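Local coordinates for protein oligogalacturonate lyase (Vibrio parahaemolyticus RIMD 2210633, PDB 3C5M) that probably cleaves short oligogalacturonides derived from pectin by a lyase reaction, using a seven-bladed beta-propeller that carries a manganese ion, at residues I31-N36 with G54-N59; F38-F43 with G85-T90; V73-G78 with V107-L112; K79-F84 with F95-N100. One frame throughout, in Å; residues are numbered along the deposited sequence.

Contact 1: residues I31-N36 with G54-N59. Unlike the reference sequence in segment 31-36: Ile31 (reference Val).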
loop_
_atom_site.group_PDB
_atom_site.type_symbol
_atom_site.label_atom_id
_atom_site.label_comp_id
_atom_site.label_asym_id
_atom_site.label_seq_id
_atom_site.Cartn_x
_atom_site.Cartn_y
_atom_site.Cartn_z
ATOM N N ILE A 31 2.230 7.237 21.980
ATOM C CA ILE A 31 1.954 8.177 20.877
ATOM C C ILE A 31 1.591 7.416 19.602
ATOM O O ILE A 31 2.211 6.407 19.267
ATOM C CB ILE A 31 3.161 9.143 20.621
ATOM C CG1 ILE A 31 2.686 10.393 19.879
ATOM C CG2 ILE A 31 4.253 8.447 19.819
ATOM C CD1 ILE A 31 3.374 11.637 20.372
ATOM N N ILE A 32 0.563 7.885 18.910
ATOM C CA ILE A 32 0.103 7.250 17.675
ATOM C C ILE A 32 1.136 7.261 16.529
ATOM O O ILE A 32 1.681 8.311 16.191
ATOM C CB ILE A 32 -1.180 7.937 17.184
ATOM C CG1 ILE A 32 -2.260 7.782 18.258
ATOM C CG2 ILE A 32 -1.610 7.358 15.846
ATOM C CD1 ILE A 32 -3.563 8.485 17.940
ATOM N N CYS A 33 1.393 6.093 15.945
ATOM C CA CYS A 33 2.329 5.959 14.842
ATOM C C CYS A 33 1.877 4.838 13.930
ATOM O O CYS A 33 1.280 3.867 14.387
ATOM C CB CYS A 33 3.725 5.599 15.336
ATOM S SG CYS A 33 4.534 6.875 16.281
ATOM N N HIS A 34 2.165 4.965 12.639
ATOM C CA HIS A 34 1.817 3.908 11.706
ATOM C C HIS A 34 2.697 3.965 10.484
ATOM O O HIS A 34 3.255 5.017 10.151
ATOM C CB HIS A 34 0.359 4.008 11.271
ATOM C CG HIS A 34 0.076 5.169 10.372
ATOM N ND1 HIS A 34 -0.211 6.430 10.850
ATOM C CD2 HIS A 34 0.023 5.257 9.023
ATOM C CE1 HIS A 34 -0.433 7.243 9.834
ATOM N NE2 HIS A 34 -0.298 6.556 8.715
ATOM N N ARG A 35 2.807 2.816 9.821
ATOM C CA ARG A 35 3.595 2.674 8.605
ATOM C C ARG A 35 2.733 3.085 7.407
ATOM O O ARG A 35 1.505 3.139 7.508
ATOM C CB ARG A 35 4.028 1.224 8.439
ATOM C CG ARG A 35 2.897 0.275 8.110
ATOM C CD ARG A 35 3.414 -1.132 8.015
ATOM N NE ARG A 35 4.506 -1.289 7.048
ATOM C CZ ARG A 35 4.338 -1.268 5.734
ATOM N NH1 ARG A 35 3.124 -1.092 5.232
ATOM N NH2 ARG A 35 5.366 -1.442 4.926
ATOM N N ASN A 36 3.381 3.379 6.285
ATOM C CA ASN A 36 2.680 3.773 5.060
ATOM C C ASN A 36 2.046 2.533 4.430
ATOM O O ASN A 36 2.113 1.439 4.992
ATOM C CB ASN A 36 3.657 4.387 4.051
ATOM C CG ASN A 36 4.695 3.377 3.534
ATOM O OD1 ASN A 36 5.381 3.627 2.531
ATOM N ND2 ASN A 36 4.820 2.242 4.223
ATOM N N GLY A 54 3.848 9.773 12.637
ATOM C CA GLY A 54 3.557 9.795 14.065
ATOM C C GLY A 54 3.062 11.156 14.512
ATOM O O GLY A 54 3.179 12.131 13.760
ATOM N N ASP A 55 2.521 11.241 15.728
ATOM C CA ASP A 55 2.008 12.516 16.247
ATOM C C ASP A 55 2.926 13.231 17.229
ATOM O O ASP A 55 2.470 14.068 17.997
ATOM C CB ASP A 55 0.649 12.303 16.910
ATOM C CG ASP A 55 -0.373 11.705 15.961
ATOM O OD1 ASP A 55 -1.557 11.551 16.350
ATOM O OD2 ASP A 55 0.014 11.386 14.818
ATOM N N PHE A 56 4.213 12.916 17.192
ATOM C CA PHE A 56 5.161 13.550 18.095
ATOM C C PHE A 56 4.992 15.063 18.142
ATOM O O PHE A 56 5.082 15.673 19.206
ATOM C CB PHE A 56 6.595 13.226 17.674
ATOM C CG PHE A 56 6.914 11.770 17.714
ATOM C CD1 PHE A 56 7.219 11.145 18.920
ATOM C CD2 PHE A 56 6.881 11.012 16.552
ATOM C CE1 PHE A 56 7.486 9.782 18.972
ATOM C CE2 PHE A 56 7.144 9.647 16.592
ATOM C CZ PHE A 56 7.450 9.033 17.808
ATOM N N ASP A 57 4.743 15.674 16.991
ATOM C CA ASP A 57 4.603 17.127 16.941
ATOM C C ASP A 57 3.152 17.616 16.930
ATOM O O ASP A 57 2.834 18.645 16.330
ATOM C CB ASP A 57 5.369 17.670 15.731
ATOM C CG ASP A 57 5.500 19.179 15.750
ATOM O OD1 ASP A 57 5.738 19.747 16.837
ATOM O OD2 ASP A 57 5.384 19.801 14.670
ATOM N N GLY A 58 2.277 16.874 17.606
ATOM C CA GLY A 58 0.880 17.261 17.685
ATOM C C GLY A 58 0.124 17.119 16.383
ATOM O O GLY A 58 -1.061 17.438 16.303
ATOM N N ASN A 59 0.810 16.640 15.355
ATOM C CA ASN A 59 0.186 16.456 14.059
ATOM C C ASN A 59 0.673 15.185 13.433
ATOM O O ASN A 59 1.818 14.785 13.633
ATOM C CB ASN A 59 0.522 17.617 13.135
ATOM C CG ASN A 59 -0.390 18.799 13.343
ATOM O OD1 ASN A 59 -0.004 19.943 13.113
ATOM N ND2 ASN A 59 -1.622 18.528 13.770
#
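Ile31 and Cys33 both pack against the Phe56 ring. Ile31 crosses it at about a right angle, its CG2 3.6 Å from Phe56 CE1, while its other branch runs back over the Phe56 backbone. That division follows from chi1 of Ile31 (-159°), which sends CG1 and CD1 along the turn and CG2 to the ring. Further along the ring, Cys33 SG makes an oblique sulfur-aromatic contact, 3.8 Å from Phe56 CE2. Tyr63 meets the same phenyl group edge-to-face.

Cys33 and Gly54 form an antiparallel, non-hydrogen-bonded pair with their CA atoms 4.1 Å apart. This places short strand 33-34 at the margin of the five-stranded sheet, beside strand 49-54, in one blade of the seven-bladed propeller. Beyond the pair the chain leaves strand 49-54 through a type I turn from Asp55 to Gly58.

The polar link is made by backbone. Asp55 N donates to Ile32 O at 3.1 Å, and Gly54 CA gives the same oxygen a CA-H...O contact. The Asp55 carboxylate lies against aliphatic carbon on this side, its OD1 3.7 Å from Ile32 CB; its charge is met by Arg60 through a salt bridge at OD2.

Contact 2: residues F38-F43 with G85-T90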
loop_
_atom_site.group_PDB
_atom_site.type_symbol
_atom_site.label_atom_id
_atom_site.label_comp_id
_atom_site.label_asym_id
_atom_site.label_seq_id
_atom_site.Cartn_x
_atom_site.Cartn_y
_atom_site.Cartn_z
ATOM N N PHE A 38 1.665 -0.706 2.377
ATOM C CA PHE A 38 2.596 -1.791 2.118
ATOM C C PHE A 38 3.235 -1.856 0.736
ATOM O O PHE A 38 4.337 -2.388 0.590
ATOM C CB PHE A 38 1.906 -3.114 2.417
ATOM C CG PHE A 38 0.582 -3.273 1.724
ATOM C CD1 PHE A 38 0.455 -4.104 0.613
ATOM C CD2 PHE A 38 -0.539 -2.586 2.182
ATOM C CE1 PHE A 38 -0.768 -4.253 -0.039
ATOM C CE2 PHE A 38 -1.769 -2.720 1.544
ATOM C CZ PHE A 38 -1.886 -3.558 0.426
ATOM N N TYR A 39 2.572 -1.335 -0.287
ATOM C CA TYR A 39 3.179 -1.395 -1.612
ATOM C C TYR A 39 4.126 -0.227 -1.892
ATOM O O TYR A 39 4.890 -0.261 -2.841
ATOM C CB TYR A 39 2.096 -1.515 -2.699
ATOM C CG TYR A 39 1.034 -0.453 -2.661
ATOM C CD1 TYR A 39 -0.125 -0.609 -1.891
ATOM C CD2 TYR A 39 1.170 0.696 -3.430
ATOM C CE1 TYR A 39 -1.135 0.367 -1.902
ATOM C CE2 TYR A 39 0.182 1.668 -3.451
ATOM C CZ TYR A 39 -0.969 1.506 -2.689
ATOM O OH TYR A 39 -1.936 2.489 -2.727
ATOM N N GLN A 40 4.084 0.787 -1.037
ATOM C CA GLN A 40 4.936 1.958 -1.175
ATOM C C GLN A 40 6.259 1.736 -0.461
ATOM O O GLN A 40 6.298 1.138 0.618
ATOM C CB GLN A 40 4.237 3.172 -0.584
ATOM C CG GLN A 40 2.942 3.492 -1.299
ATOM C CD GLN A 40 3.197 4.062 -2.672
ATOM O OE1 GLN A 40 2.975 5.243 -2.906
ATOM N NE2 GLN A 40 3.680 3.231 -3.585
ATOM N N LYS A 41 7.343 2.209 -1.064
ATOM C CA LYS A 41 8.666 2.044 -0.475
ATOM C C LYS A 41 8.841 2.889 0.781
ATOM O O LYS A 41 8.623 4.099 0.757
ATOM C CB LYS A 41 9.743 2.431 -1.490
ATOM C CG LYS A 41 11.147 2.347 -0.948
ATOM C CD LYS A 41 12.186 2.793 -1.966
ATOM C CE LYS A 41 13.598 2.641 -1.376
ATOM N NZ LYS A 41 14.707 2.889 -2.335
ATOM N N CYS A 42 9.260 2.264 1.874
ATOM C CA CYS A 42 9.477 2.996 3.123
ATOM C C CYS A 42 10.820 2.647 3.760
ATOM O O CYS A 42 11.215 3.240 4.764
ATOM C CB CYS A 42 8.344 2.718 4.115
ATOM S SG CYS A 42 8.115 0.982 4.562
ATOM N N PHE A 43 11.519 1.697 3.150
ATOM C CA PHE A 43 12.815 1.227 3.633
ATOM C C PHE A 43 13.886 1.541 2.622
ATOM O O PHE A 43 13.641 1.423 1.425
ATOM C CB PHE A 43 12.790 -0.296 3.807
ATOM C CG PHE A 43 12.370 -0.747 5.160
ATOM C CD1 PHE A 43 13.236 -0.617 6.231
ATOM C CD2 PHE A 43 11.115 -1.294 5.369
ATOM C CE1 PHE A 43 12.866 -1.022 7.500
ATOM C CE2 PHE A 43 10.729 -1.705 6.638
ATOM C CZ PHE A 43 11.611 -1.566 7.707
ATOM N N GLY A 85 0.119 7.365 1.686
ATOM C CA GLY A 85 0.669 7.268 0.351
ATOM C C GLY A 85 2.143 7.577 0.217
ATOM O O GLY A 85 2.746 7.230 -0.785
ATOM N N GLY A 86 2.737 8.207 1.221
ATOM C CA GLY A 86 4.144 8.561 1.148
ATOM C C GLY A 86 5.085 7.440 0.777
ATOM O O GLY A 86 4.814 6.273 1.070
ATOM N N PHE A 87 6.195 7.787 0.124
ATOM C CA PHE A 87 7.190 6.782 -0.259
ATOM C C PHE A 87 8.555 7.396 -0.539
ATOM O O PHE A 87 8.671 8.584 -0.867
ATOM C CB PHE A 87 6.714 5.992 -1.482
ATOM C CG PHE A 87 6.693 6.785 -2.752
ATOM C CD1 PHE A 87 7.807 6.833 -3.580
ATOM C CD2 PHE A 87 5.569 7.505 -3.111
ATOM C CE1 PHE A 87 7.796 7.599 -4.758
ATOM C CE2 PHE A 87 5.552 8.269 -4.286
ATOM C CZ PHE A 87 6.666 8.316 -5.105
ATOM N N ILE A 88 9.588 6.575 -0.400
ATOM C CA ILE A 88 10.967 7.008 -0.631
ATOM C C ILE A 88 11.351 6.823 -2.105
ATOM O O ILE A 88 10.913 5.873 -2.750
ATOM C CB ILE A 88 11.938 6.226 0.294
ATOM C CG1 ILE A 88 11.633 6.580 1.760
ATOM C CG2 ILE A 88 13.366 6.559 -0.040
ATOM C CD1 ILE A 88 12.479 5.855 2.789
ATOM N N SER A 89 12.138 7.758 -2.635
ATOM C CA SER A 89 12.588 7.721 -4.030
ATOM C C SER A 89 13.530 6.542 -4.255
ATOM O O SER A 89 14.025 5.955 -3.302
ATOM C CB SER A 89 13.323 9.020 -4.371
ATOM O OG SER A 89 14.556 9.134 -3.657
ATOM N N THR A 90 13.782 6.207 -5.516
ATOM C CA THR A 90 14.665 5.101 -5.845
ATOM C C THR A 90 16.096 5.427 -5.450
ATOM O O THR A 90 16.819 4.560 -4.957
ATOM C CB THR A 90 14.619 4.796 -7.347
ATOM O OG1 THR A 90 13.263 4.556 -7.737
ATOM C CG2 THR A 90 15.463 3.581 -7.682
#
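Lys41 lies across Ile88 at about a right angle, fully stretched. Its CG stands opposite the backbone N (chi1 178°) and every later torsion is fully extended, which carries the methylene chain past Ile88 until Lys41 CD comes 3.4 Å from Ile88 O. The ammonium group at its end reaches Ser89 O, where Lys41 NZ makes a weak hydrogen bond of 3.3 Å; its stronger partner is Glu92, in a salt bridge just beyond residues 85-90.

Ile88 divides its branches between two neighbours. CG2 rests near the Lys41 chain, 4.1 Å from Lys41 CE, whereas the extended CG1 arm carries CD1 to within 3.5 Å of Cys42 O. Leu51 of strand 49-54 also packs on this isoleucine.

Gln40 behaves differently. Its CB lies 3.6 Å from Gly86 O; beyond it the chain bends at chi2 (-72°), which lays the amide obliquely against Phe87, with the two planes 50° apart. The Phe87 ring itself turns from the contact and meets Phe96, the two rings nearly parallel.

Between these side chains the backbones join directly: Ile88 N donates to Lys41 O at 2.9 Å, and Phe87 CA offers a CA-H...O contact to that oxygen. Loop 38-43 thus crosses the region of strand 87-88, the first strand of the next propeller blade, at a slant. One backbone bond fixes the crossing in a largely buried setting, the aliphatic length of Lys41 supplies apolar cover, and its charge is paired with Glu92 in the turn between strands 87-88 and 94-99.

Contact 3: residues V73-G78 with V107-L112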
loop_
_atom_site.group_PDB
_atom_site.type_symbol
_atom_site.label_atom_id
_atom_site.label_comp_id
_atom_site.label_asym_id
_atom_site.label_seq_id
_atom_site.Cartn_x
_atom_site.Cartn_y
_atom_site.Cartn_z
ATOM N N VAL A 73 14.007 11.821 12.544
ATOM C CA VAL A 73 13.950 13.245 12.249
ATOM C C VAL A 73 12.590 13.570 11.640
ATOM O O VAL A 73 12.039 12.784 10.872
ATOM C CB VAL A 73 15.089 13.652 11.283
ATOM C CG1 VAL A 73 15.104 12.743 10.065
ATOM C CG2 VAL A 73 14.905 15.095 10.854
ATOM N N GLN A 74 12.044 14.721 12.011
ATOM C CA GLN A 74 10.756 15.130 11.489
ATOM C C GLN A 74 10.949 15.621 10.057
ATOM O O GLN A 74 11.705 16.553 9.805
ATOM C CB GLN A 74 10.156 16.240 12.352
ATOM C CG GLN A 74 8.634 16.283 12.353
ATOM C CD GLN A 74 8.075 17.476 13.124
ATOM O OE1 GLN A 74 8.561 17.823 14.214
ATOM N NE2 GLN A 74 7.042 18.107 12.565
ATOM N N LEU A 75 10.259 14.972 9.122
ATOM C CA LEU A 75 10.340 15.294 7.701
ATOM C C LEU A 75 9.399 16.410 7.297
ATOM O O LEU A 75 9.787 17.322 6.565
ATOM C CB LEU A 75 10.025 14.041 6.876
ATOM C CG LEU A 75 11.196 13.186 6.408
ATOM C CD1 LEU A 75 12.339 13.247 7.397
ATOM C CD2 LEU A 75 10.724 11.770 6.188
ATOM N N THR A 76 8.161 16.338 7.781
ATOM C CA THR A 76 7.149 17.329 7.444
ATOM C C THR A 76 6.468 17.881 8.694
ATOM O O THR A 76 6.416 17.212 9.723
ATOM C CB THR A 76 6.079 16.711 6.552
ATOM O OG1 THR A 76 5.350 15.735 7.298
ATOM C CG2 THR A 76 6.715 16.056 5.349
ATOM N N GLU A 77 5.935 19.098 8.589
ATOM C CA GLU A 77 5.259 19.749 9.706
ATOM C C GLU A 77 3.907 20.320 9.289
ATOM O O GLU A 77 3.585 20.370 8.100
ATOM C CB GLU A 77 6.140 20.869 10.266
ATOM C CG GLU A 77 6.423 21.990 9.272
ATOM C CD GLU A 77 7.515 22.943 9.756
ATOM O OE1 GLU A 77 7.340 23.564 10.828
ATOM O OE2 GLU A 77 8.551 23.072 9.066
ATOM N N GLY A 78 3.121 20.745 10.276
ATOM C CA GLY A 78 1.809 21.309 10.007
ATOM C C GLY A 78 0.781 20.223 9.773
ATOM O O GLY A 78 1.099 19.038 9.884
ATOM N N VAL A 107 10.259 15.902 -1.091
ATOM C CA VAL A 107 11.083 16.376 0.017
ATOM C C VAL A 107 12.507 15.819 0.050
ATOM O O VAL A 107 12.700 14.613 0.075
ATOM C CB VAL A 107 10.439 16.003 1.368
ATOM C CG1 VAL A 107 11.213 16.647 2.498
ATOM C CG2 VAL A 107 8.981 16.386 1.374
ATOM N N ASP A 108 13.497 16.697 0.084
ATOM C CA ASP A 108 14.889 16.268 0.143
ATOM C C ASP A 108 15.105 15.678 1.545
ATOM O O ASP A 108 14.908 16.366 2.547
ATOM C CB ASP A 108 15.809 17.474 -0.075
ATOM C CG ASP A 108 17.270 17.083 -0.253
ATOM O OD1 ASP A 108 17.794 16.330 0.594
ATOM O OD2 ASP A 108 17.902 17.542 -1.234
ATOM N N LEU A 109 15.501 14.409 1.618
ATOM C CA LEU A 109 15.705 13.753 2.906
ATOM C C LEU A 109 16.903 14.279 3.674
ATOM O O LEU A 109 17.115 13.927 4.841
ATOM C CB LEU A 109 15.867 12.259 2.707
ATOM C CG LEU A 109 14.579 11.588 2.288
ATOM C CD1 LEU A 109 14.817 10.100 2.039
ATOM C CD2 LEU A 109 13.555 11.809 3.387
ATOM N N GLU A 110 17.686 15.122 3.012
ATOM C CA GLU A 110 18.879 15.704 3.601
ATOM C C GLU A 110 18.595 17.100 4.106
ATOM O O GLU A 110 18.611 17.341 5.311
ATOM C CB GLU A 110 19.993 15.757 2.555
ATOM C CG GLU A 110 21.220 14.916 2.874
ATOM C CD GLU A 110 22.158 15.594 3.867
ATOM O OE1 GLU A 110 21.726 15.874 5.016
ATOM O OE2 GLU A 110 23.326 15.847 3.485
ATOM N N THR A 111 18.332 18.017 3.178
ATOM C CA THR A 111 18.062 19.413 3.524
ATOM C C THR A 111 16.660 19.626 4.088
ATOM O O THR A 111 16.400 20.623 4.763
ATOM C CB THR A 111 18.228 20.323 2.302
ATOM O OG1 THR A 111 17.185 20.051 1.362
ATOM C CG2 THR A 111 19.563 20.067 1.637
ATOM N N LEU A 112 15.774 18.672 3.824
ATOM C CA LEU A 112 14.388 18.734 4.267
ATOM C C LEU A 112 13.624 19.782 3.492
ATOM O O LEU A 112 12.509 20.148 3.861
ATOM C CB LEU A 112 14.289 19.018 5.763
ATOM C CG LEU A 112 14.674 17.825 6.648
ATOM C CD1 LEU A 112 14.535 18.219 8.113
ATOM C CD2 LEU A 112 13.773 16.636 6.339
#
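Leu112 projects into the hollow between Val73 and Leu75, one methyl to each side. CD1 approaches the chain of strand 71-74 at Gln74 O, 3.7 Å away, and lies 4.2 Å from Val73 CG2, the two side chains sliding past one another in opposite directions. CD2 goes to Leu75, 3.8 Å from its CD1 and 3.9 Å from its CA, the side chains crossing at about a right angle. With chi1 of -73° and an extended chi2, the fork of Leu112 faces this part of the backbone, one prong at Gln74 O and the other at Leu75 CA.

Leu75 is in turn a bump held between two leucines. Its CD1 faces Leu112, while its CD2 rests 4.0 Å from Leu109 CD2, where the side chains cross obliquely. Val107 touches more loosely, its CG1 4.4 Å from Leu75 O.

The packing joins consecutive blades of the propeller: each segment starts on the last residues of a strand, 71-74 in one sheet and 103-108 in the next, and runs on into the loop. No hydrogen bond passes between the segments. The second is shaped from within by an Asx turn, in which Asp108 OD1 receives Glu110 N at 2.7 Å through its anti lone pair. Thr111 N comes to the same oxygen from above the carboxylate plane, at 3.1 Å. Lys3 NZ hydrogen-bonds the carbonyl oxygens of both Leu75 and Leu112, and Phe95 packs against Leu75 and Val107.

Contact 4: residues K79-F84 with F95-N100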
loop_
_atom_site.group_PDB
_atom_site.type_symbol
_atom_site.label_atom_id
_atom_site.label_comp_id
_atom_site.label_asym_id
_atom_site.label_seq_id
_atom_site.Cartn_x
_atom_site.Cartn_y
_atom_site.Cartn_z
ATOM N N LYS A 79 -0.453 20.603 9.461
ATOM C CA LYS A 79 -1.481 19.606 9.218
ATOM C C LYS A 79 -1.753 19.399 7.737
ATOM O O LYS A 79 -1.283 20.159 6.889
ATOM C CB LYS A 79 -2.778 19.993 9.911
ATOM C CG LYS A 79 -3.240 21.402 9.616
ATOM C CD LYS A 79 -4.760 21.517 9.732
ATOM C CE LYS A 79 -5.439 20.646 8.662
ATOM N NZ LYS A 79 -6.924 20.647 8.744
ATOM N N GLY A 80 -2.487 18.338 7.430
ATOM C CA GLY A 80 -2.830 18.068 6.048
ATOM C C GLY A 80 -2.051 16.994 5.308
ATOM O O GLY A 80 -2.273 16.793 4.118
ATOM N N ASP A 81 -1.151 16.298 5.983
ATOM C CA ASP A 81 -0.383 15.272 5.310
ATOM C C ASP A 81 -1.188 14.008 5.150
ATOM O O ASP A 81 -1.969 13.647 6.032
ATOM C CB ASP A 81 0.874 14.900 6.097
ATOM C CG ASP A 81 1.765 16.081 6.391
ATOM O OD1 ASP A 81 1.516 17.181 5.845
ATOM O OD2 ASP A 81 2.734 15.910 7.174
ATOM N N ASN A 82 -1.002 13.345 4.012
ATOM C CA ASN A 82 -1.641 12.064 3.767
ATOM C C ASN A 82 -0.501 11.154 4.191
ATOM O O ASN A 82 0.478 10.963 3.470
ATOM C CB ASN A 82 -1.950 11.891 2.298
ATOM C CG ASN A 82 -2.488 10.530 1.992
ATOM O OD1 ASN A 82 -1.864 9.510 2.294
ATOM N ND2 ASN A 82 -3.665 10.493 1.397
ATOM N N THR A 83 -0.613 10.609 5.385
ATOM C CA THR A 83 0.462 9.794 5.917
ATOM C C THR A 83 0.560 8.381 5.434
ATOM O O THR A 83 1.431 7.650 5.891
ATOM C CB THR A 83 0.412 9.805 7.453
ATOM O OG1 THR A 83 -0.936 9.568 7.898
ATOM C CG2 THR A 83 0.875 11.162 7.965
ATOM N N PHE A 84 -0.303 7.995 4.498
ATOM C CA PHE A 84 -0.281 6.620 3.969
ATOM C C PHE A 84 0.384 6.439 2.607
ATOM O O PHE A 84 1.113 5.473 2.408
ATOM C CB PHE A 84 -1.702 6.061 3.877
ATOM C CG PHE A 84 -2.363 5.902 5.199
ATOM C CD1 PHE A 84 -3.021 6.970 5.798
ATOM C CD2 PHE A 84 -2.286 4.699 5.877
ATOM C CE1 PHE A 84 -3.584 6.838 7.056
ATOM C CE2 PHE A 84 -2.843 4.561 7.129
ATOM C CZ PHE A 84 -3.493 5.632 7.721
ATOM N N PHE A 95 11.643 11.756 -0.583
ATOM C CA PHE A 95 10.407 10.975 -0.490
ATOM C C PHE A 95 9.295 11.886 -0.982
ATOM O O PHE A 95 9.470 13.100 -1.022
ATOM C CB PHE A 95 10.156 10.458 0.952
ATOM C CG PHE A 95 9.320 11.369 1.816
ATOM C CD1 PHE A 95 9.886 12.484 2.434
ATOM C CD2 PHE A 95 7.962 11.106 2.016
ATOM C CE1 PHE A 95 9.119 13.323 3.243
ATOM C CE2 PHE A 95 7.180 11.942 2.825
ATOM C CZ PHE A 95 7.761 13.055 3.441
ATOM N N PHE A 96 8.178 11.299 -1.393
ATOM C CA PHE A 96 7.051 12.071 -1.907
ATOM C C PHE A 96 5.801 11.836 -1.078
ATOM O O PHE A 96 5.591 10.740 -0.546
ATOM C CB PHE A 96 6.715 11.670 -3.353
ATOM C CG PHE A 96 7.805 11.949 -4.344
ATOM C CD1 PHE A 96 8.995 11.224 -4.323
ATOM C CD2 PHE A 96 7.627 12.918 -5.328
ATOM C CE1 PHE A 96 9.995 11.459 -5.271
ATOM C CE2 PHE A 96 8.619 13.162 -6.281
ATOM C CZ PHE A 96 9.809 12.430 -6.255
ATOM N N TYR A 97 4.962 12.862 -0.980
ATOM C CA TYR A 97 3.709 12.735 -0.257
ATOM C C TYR A 97 2.756 13.828 -0.700
ATOM O O TYR A 97 3.177 14.799 -1.308
ATOM C CB TYR A 97 3.936 12.834 1.249
ATOM C CG TYR A 97 4.089 14.242 1.760
ATOM C CD1 TYR A 97 5.276 14.949 1.552
ATOM C CD2 TYR A 97 3.052 14.865 2.475
ATOM C CE1 TYR A 97 5.439 16.249 2.046
ATOM C CE2 TYR A 97 3.196 16.162 2.973
ATOM C CZ TYR A 97 4.392 16.848 2.755
ATOM O OH TYR A 97 4.542 18.132 3.230
ATOM N N VAL A 98 1.473 13.657 -0.397
ATOM C CA VAL A 98 0.466 14.632 -0.767
ATOM C C VAL A 98 -0.029 15.393 0.456
ATOM O O VAL A 98 -0.364 14.800 1.487
ATOM C CB VAL A 98 -0.739 13.961 -1.436
ATOM C CG1 VAL A 98 -1.812 14.993 -1.735
ATOM C CG2 VAL A 98 -0.295 13.264 -2.706
ATOM N N LYS A 99 -0.083 16.715 0.335
ATOM C CA LYS A 99 -0.533 17.546 1.438
ATOM C C LYS A 99 -1.799 18.293 1.050
ATOM O O LYS A 99 -1.904 18.817 -0.057
ATOM C CB LYS A 99 0.566 18.552 1.838
ATOM C CG LYS A 99 0.300 19.235 3.185
ATOM C CD LYS A 99 1.261 20.371 3.470
ATOM C CE LYS A 99 1.843 20.288 4.869
ATOM N NZ LYS A 99 2.723 19.087 5.016
ATOM N N ASN A 100 -2.752 18.336 1.976
ATOM C CA ASN A 100 -4.028 19.029 1.782
ATOM C C ASN A 100 -4.785 18.528 0.592
ATOM O O ASN A 100 -5.650 19.227 0.073
ATOM C CB ASN A 100 -3.783 20.524 1.658
ATOM C CG ASN A 100 -3.116 21.085 2.891
ATOM O OD1 ASN A 100 -2.108 21.785 2.805
ATOM N ND2 ASN A 100 -3.676 20.774 4.054
HETATM O O HOH W 1 -2.878 14.976 1.405
HETATM O O HOH W 2 1.011 11.218 0.639
#
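The Tyr97 ring and the Asp81 carboxylate meet obliquely, their planes 69° apart, with Asp81 OD1 3.5 Å from Tyr97 CE2. At the edge of the ring, in its plane, sits Lys99 NZ, which donates to Tyr97 OH at 2.7 Å. The ammonium group also forms a salt bridge with Asp81 OD1; the modelled separation is very short and its exact length doubtful. Lys99 runs alongside Asp81, pointing the same way, and bends at chi3 (-132°) and chi4 to bring NZ between carboxylate and phenol. Each acid oxygen has its own partner, since OD2 accepts from Thr76, and Tyr97 OH is bound in addition to Glu114. This sharing would be expected to favour a charged lysine.

Backbone bonds flank the ionic cluster. Asn100 N donates to Gly80 O at 2.7 Å, and Asn82 N to Val98 O at 3.0 Å, nearly in line with the carbonyl bond. A water molecule extends the link between the backbones, accepting from Val98 N and donating to Asn82 O. Asn82 then closes an Asx turn, its OD1 receiving Phe84 N at 3.1 Å, and Gly85 N binds there too.

Asp81 and Lys99 make a single bridge, so the connection from strand 71-74 to strand 87-88 runs beside the end of strand 94-99. On its other flank that strand pairs with strand 103-108, while Phe84, at the far end of the loop, stacks on His34 of strand 33-34.

Overall arrangement
Contact 2 is the buried one and lies nearest the chain centre, contacts 1 and 3 are partly buried farther out, and contact 4 is at the surface. Contact 1 stays within the first sheet, on strands 33-34 and 49-54; contacts 2 and 3 both join that blade to the next. Contacts 2, 3 and 4 share the second sheet, where Phe87 O and Phe96 N, and Phe95 O and Val107 N, probably pair across neighbouring strands. Their chemistry differs: contact 3 has no hydrogen bond between its segments and rests on aliphatic side chains, contact 4 adds a salt bridge and water to two backbone bonds, and contacts 1 and 2 each combine one backbone bond with side-chain packing. Asp57 and Gln74 probably hydrogen-bond between contacts 1 and 3.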